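Long-range contacts in cytoplasmic Protein STM1381 (PDB 3SOZ), which is of unknown function but is probably related to the class I glutamine amidotransferases: residues I76-S81 / Y120-G125; V140-M145 / V213-S218. One frame throughout, in Å; residues are numbered along the deposited sequence.

In the fold
Interactions 1 and 2 sit on the same central sheet but in different places. Residues 76-81 hold the end of strand 73-77 and the loop after it, and 120-125 lie in the loop after its parallel neighbour 113-117, a partly buried meeting held by polar atoms. Interaction 2 is the more fully buried; it packs residues 140-145 against strand 211-216, the next parallel neighbour of 113-117, with no hydrogen bond between its segments. Chemistry follows place: carboxylate, hydroxyl and peptide groups at the C-terminal ends of the parallel strands, methyls and a thiol over the sheet's face. Phe123 joins the two, its CE1 lying 3.7 Å from SG of Cys215 and its backbone packing on Met145.

Interaction 1 of 2, residues I76-S81 / Y120-G125; sequences ISDIGS and YLSFTG
Asp78 reaches over to the backbone of Tyr120 and Leu121, and its side chain can be followed outward. Its CB sets off away from the 120-125 loop, but with chi1 at -151° CG swings out nearly opposite the backbone N, and the carboxylate turns back to the loop. CG is then about equally far from the two peptide nitrogens. OD1 makes the bond: Leu121 N gives its hydrogen to OD1 over 2.8 Å, nearly straight at 169° and approaching almost in line with the C-O bond. Tyr120 N is also near OD1, but its N-H is aimed badly for it and bonds instead to a glycerol, probably from the crystallisation liquor, lying beside Asp78.

The return contact comes from Ser122, whose OG takes a weak bond from Asp78 N at 3.2 Å (130°); its stronger partner is Ile117 O at the end of strand 113-117. Further along, CB of Leu121 rests 3.5 Å from Gly80 N, and Gly80 CA makes a bent, at best weak C-H...O contact with Leu121 O at 3.3 Å. These loops lie beyond the C-terminal ends of two adjacent parallel strands, where relatives in this family carry their active site; whether this protein has one is not known. Each bond pairs a side-chain oxygen with a backbone N-H, so the contact fixes both loop backbones and needs these two side chains.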
loop_
_atom_site.group_PDB
_atom_site.type_symbol
_atom_site.label_atom_id
_atom_site.label_comp_id
_atom_site.label_asym_id
_atom_site.label_seq_id
_atom_site.Cartn_x
_atom_site.Cartn_y
_atom_site.Cartn_z
ATOM N N ILE A 76 1.299 -9.342 21.529
ATOM C CA ILE A 76 1.270 -9.384 20.098
ATOM C C ILE A 76 2.618 -8.935 19.552
ATOM O O ILE A 76 3.065 -7.819 19.796
ATOM C CB ILE A 76 0.162 -8.473 19.546
ATOM C CG1 ILE A 76 -1.142 -8.755 20.287
ATOM C CG2 ILE A 76 0.006 -8.691 18.005
ATOM C CD1 ILE A 76 -2.267 -7.847 19.900
ATOM N N SER A 77 3.258 -9.777 18.778
ATOM C CA SER A 77 4.518 -9.363 18.221
ATOM C C SER A 77 4.610 -9.648 16.753
ATOM O O SER A 77 4.643 -10.808 16.327
ATOM C CB SER A 77 5.694 -10.022 18.973
ATOM O OG SER A 77 6.425 -10.891 18.151
ATOM N N ASP A 78 4.670 -8.570 15.976
ATOM C CA ASP A 78 4.857 -8.682 14.535
ATOM C C ASP A 78 3.769 -9.528 13.861
ATOM O O ASP A 78 4.080 -10.409 13.069
ATOM C CB ASP A 78 6.231 -9.300 14.248
ATOM C CG ASP A 78 6.826 -8.831 12.914
ATOM O OD1 ASP A 78 6.270 -7.929 12.212
ATOM O OD2 ASP A 78 7.861 -9.415 12.578
ATOM N N ILE A 79 2.508 -9.291 14.193
ATOM C CA ILE A 79 1.423 -9.951 13.521
ATOM C C ILE A 79 0.417 -8.932 13.091
ATOM O O ILE A 79 -0.096 -8.205 13.906
ATOM C CB ILE A 79 0.698 -10.834 14.487
ATOM C CG1 ILE A 79 1.647 -11.840 15.122
ATOM C CG2 ILE A 79 -0.442 -11.558 13.773
ATOM C CD1 ILE A 79 2.017 -12.956 14.171
ATOM N N GLY A 80 0.098 -8.882 11.822
ATOM C CA GLY A 80 -0.903 -7.923 11.327
ATOM C C GLY A 80 -2.342 -8.118 11.780
ATOM O O GLY A 80 -2.777 -9.223 12.090
ATOM N N SER A 81 -3.090 -7.021 11.778
ATOM C CA SER A 81 -4.508 -7.053 12.067
ATOM C C SER A 81 -5.346 -7.984 11.198
ATOM O O SER A 81 -6.366 -8.542 11.683
ATOM C CB SER A 81 -5.091 -5.652 12.024
ATOM O OG SER A 81 -5.260 -5.187 10.711
ATOM N N TYR A 120 7.582 -5.452 10.928
ATOM C CA TYR A 120 6.933 -5.177 9.697
ATOM C C TYR A 120 5.405 -5.328 9.698
ATOM O O TYR A 120 4.714 -4.644 8.924
ATOM C CB TYR A 120 7.546 -6.047 8.607
ATOM C CG TYR A 120 8.821 -5.472 8.116
ATOM C CD1 TYR A 120 9.465 -4.447 8.823
ATOM C CD2 TYR A 120 9.416 -5.957 6.956
ATOM C CE1 TYR A 120 10.673 -3.915 8.360
ATOM C CE2 TYR A 120 10.646 -5.441 6.486
ATOM C CZ TYR A 120 11.265 -4.432 7.192
ATOM O OH TYR A 120 12.456 -3.946 6.736
ATOM N N LEU A 121 4.882 -6.227 10.521
ATOM C CA LEU A 121 3.449 -6.390 10.605
ATOM C C LEU A 121 2.843 -5.868 11.932
ATOM O O LEU A 121 1.864 -6.422 12.440
ATOM C CB LEU A 121 3.110 -7.859 10.388
ATOM C CG LEU A 121 3.343 -8.360 8.984
ATOM C CD1 LEU A 121 3.304 -9.860 8.958
ATOM C CD2 LEU A 121 2.325 -7.711 7.980
ATOM N N SER A 122 3.447 -4.825 12.483
ATOM C CA SER A 122 2.972 -4.204 13.698
ATOM C C SER A 122 2.615 -2.790 13.351
ATOM O O SER A 122 3.098 -2.205 12.334
ATOM C CB SER A 122 4.052 -4.157 14.790
ATOM O OG SER A 122 4.403 -5.433 15.325
ATOM N N PHE A 123 1.802 -2.221 14.228
ATOM C CA PHE A 123 1.327 -0.842 14.073
ATOM C C PHE A 123 0.744 -0.608 12.665
ATOM O O PHE A 123 -0.249 -1.255 12.313
ATOM C CB PHE A 123 2.389 0.174 14.545
ATOM C CG PHE A 123 3.005 -0.197 15.870
ATOM C CD1 PHE A 123 2.296 -0.013 17.067
ATOM C CD2 PHE A 123 4.271 -0.778 15.927
ATOM C CE1 PHE A 123 2.849 -0.400 18.298
ATOM C CE2 PHE A 123 4.842 -1.152 17.145
ATOM C CZ PHE A 123 4.118 -0.959 18.343
ATOM N N THR A 124 1.322 0.303 11.884
ATOM C CA THR A 124 0.915 0.440 10.504
ATOM C C THR A 124 1.665 -0.576 9.637
ATOM O O THR A 124 1.067 -1.190 8.770
ATOM C CB THR A 124 0.982 1.923 10.007
ATOM O OG1 THR A 124 0.068 2.728 10.786
ATOM C CG2 THR A 124 0.600 2.061 8.514
ATOM N N GLY A 125 2.944 -0.801 9.898
ATOM C CA GLY A 125 3.714 -1.853 9.231
ATOM C C GLY A 125 4.127 -1.584 7.804
ATOM O O GLY A 125 3.760 -0.585 7.215
#

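Interaction 2 of 2, residues V140-M145 / V213-S218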
loop_
_atom_site.group_PDB
_atom_site.type_symbol
_atom_site.label_atom_id
_atom_site.label_comp_id
_atom_site.label_asym_id
_atom_site.label_seq_id
_atom_site.Cartn_x
_atom_site.Cartn_y
_atom_site.Cartn_z
ATOM N N VAL A 140 -7.241 1.299 22.000
ATOM C CA VAL A 140 -6.512 0.712 23.123
ATOM C C VAL A 140 -5.060 1.208 23.326
ATOM O O VAL A 140 -4.608 1.371 24.458
ATOM C CB VAL A 140 -6.462 -0.802 22.981
ATOM C CG1 VAL A 140 -5.832 -1.451 24.188
ATOM C CG2 VAL A 140 -7.824 -1.351 22.745
ATOM N N LEU A 141 -4.320 1.437 22.236
ATOM C CA LEU A 141 -2.873 1.733 22.302
ATOM C C LEU A 141 -2.547 3.155 22.738
ATOM O O LEU A 141 -3.287 4.102 22.422
ATOM C CB LEU A 141 -2.181 1.446 20.949
ATOM C CG LEU A 141 -2.521 0.073 20.335
ATOM C CD1 LEU A 141 -1.922 -0.082 18.915
ATOM C CD2 LEU A 141 -2.143 -1.107 21.279
ATOM N N PRO A 142 -1.408 3.304 23.452
ATOM C CA PRO A 142 -0.960 4.575 23.967
ATOM C C PRO A 142 -0.254 5.433 22.923
ATOM O O PRO A 142 0.222 6.536 23.251
ATOM C CB PRO A 142 -0.019 4.167 25.092
ATOM C CG PRO A 142 0.504 2.810 24.684
ATOM C CD PRO A 142 -0.541 2.182 23.881
ATOM N N VAL A 143 -0.199 4.937 21.679
ATOM C CA VAL A 143 0.344 5.686 20.498
ATOM C C VAL A 143 -0.671 5.940 19.362
ATOM O O VAL A 143 -1.627 5.150 19.152
ATOM C CB VAL A 143 1.574 5.022 19.943
ATOM C CG1 VAL A 143 2.730 5.164 20.929
ATOM C CG2 VAL A 143 1.295 3.548 19.678
ATOM N N ASP A 144 -0.499 7.074 18.679
ATOM C CA ASP A 144 -1.153 7.282 17.394
ATOM C C ASP A 144 -0.262 6.750 16.289
ATOM O O ASP A 144 0.957 6.861 16.372
ATOM C CB ASP A 144 -1.481 8.760 17.130
ATOM C CG ASP A 144 -2.765 9.230 17.846
ATOM O OD1 ASP A 144 -3.765 8.453 17.935
ATOM O OD2 ASP A 144 -2.763 10.388 18.337
HETATM N N MSE A 145 -0.890 6.173 15.266
HETATM C CA MSE A 145 -0.210 5.564 14.120
HETATM C C MSE A 145 -0.333 6.394 12.863
HETATM O O MSE A 145 -1.258 7.181 12.707
HETATM C CB MSE A 145 -0.764 4.159 13.873
HETATM C CG MSE A 145 -0.129 3.109 14.758
HETATM SE SE MSE A 145 -1.258 1.555 14.928
HETATM C CE MSE A 145 -2.690 2.195 16.067
ATOM N N VAL A 213 -1.260 -0.806 29.021
ATOM C CA VAL A 213 -0.777 -1.069 27.651
ATOM C C VAL A 213 0.653 -0.635 27.449
ATOM O O VAL A 213 1.083 0.404 27.946
ATOM C CB VAL A 213 -1.588 -0.325 26.532
ATOM C CG1 VAL A 213 -1.510 -1.094 25.209
ATOM C CG2 VAL A 213 -3.013 -0.153 26.906
ATOM N N CYS A 214 1.377 -1.406 26.652
ATOM C CA CYS A 214 2.729 -1.030 26.294
ATOM C C CYS A 214 3.032 -1.289 24.800
ATOM O O CYS A 214 2.680 -2.336 24.242
ATOM C CB CYS A 214 3.701 -1.763 27.214
ATOM S SG CYS A 214 5.420 -1.442 26.919
ATOM N N CYS A 215 3.660 -0.295 24.177
ATOM C CA CYS A 215 4.153 -0.359 22.820
ATOM C C CYS A 215 5.653 -0.228 22.812
ATOM O O CYS A 215 6.215 0.700 23.392
ATOM C CB CYS A 215 3.594 0.780 22.019
ATOM S SG CYS A 215 1.864 0.571 21.782
ATOM N N PHE A 216 6.298 -1.170 22.149
ATOM C CA PHE A 216 7.716 -1.108 21.925
ATOM C C PHE A 216 7.891 -0.983 20.411
ATOM O O PHE A 216 7.390 -1.823 19.660
ATOM C CB PHE A 216 8.401 -2.364 22.505
ATOM C CG PHE A 216 9.865 -2.401 22.258
ATOM C CD1 PHE A 216 10.732 -1.638 23.034
ATOM C CD2 PHE A 216 10.381 -3.132 21.196
ATOM C CE1 PHE A 216 12.100 -1.638 22.765
ATOM C CE2 PHE A 216 11.742 -3.136 20.933
ATOM C CZ PHE A 216 12.597 -2.391 21.711
ATOM N N ALA A 217 8.580 0.065 19.968
ATOM C CA ALA A 217 8.531 0.491 18.552
ATOM C C ALA A 217 9.450 -0.267 17.610
ATOM O O ALA A 217 9.502 0.056 16.422
ATOM C CB ALA A 217 8.787 1.974 18.410
ATOM N N SER A 218 10.164 -1.259 18.130
ATOM C CA SER A 218 11.144 -1.980 17.342
ATOM C C SER A 218 10.826 -3.439 17.486
ATOM O O SER A 218 9.757 -3.788 17.957
ATOM C CB SER A 218 12.566 -1.687 17.807
ATOM O OG SER A 218 13.531 -2.167 16.889
#
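Two parts of one curled sheet pack together here, in a fold consistent with the glutamine amidotransferase-like family: residues 140-145, which hold the short strand 143-144 and the loop leading into it, lie against strand 211-216. That strand runs parallel to 113-117 on one flank and antiparallel to 200-208 on the other, so its backbone is occupied within the sheet, and the two segments meet through apolar groups with no hydrogen bond between them. Val213 and Cys215, two residues apart on the strand, both face residues 140-145, while Cys214 between them faces the other way.

Val213 spreads its two methyls to different partners. CG1, swung far round from the backbone N (chi1 -153°), packs on CD of the Pro142 ring at 3.7 Å and on CD2 of Leu141, whose chain crosses it at about a right angle. CG2 goes to Val140 instead, 4.1 Å from its CG1 and close to its carbonyl O as well. Nearby, the 140-145 backbone is tied to its own part of the sheet: Lys188 NZ bonds to Leu141 O, and strand 143-144 pairs antiparallel with strand 175-187, where Leu185 touches Val143.

Cys215 occupies the next place along the strand, its thiol pointing toward residues 140-145. CB of Leu141 stands 4.2 Å from SG, and the sulfur meets two closer carbons, CD of Pro142 at 3.6 Å and CG2 of Val143 at 3.7 Å.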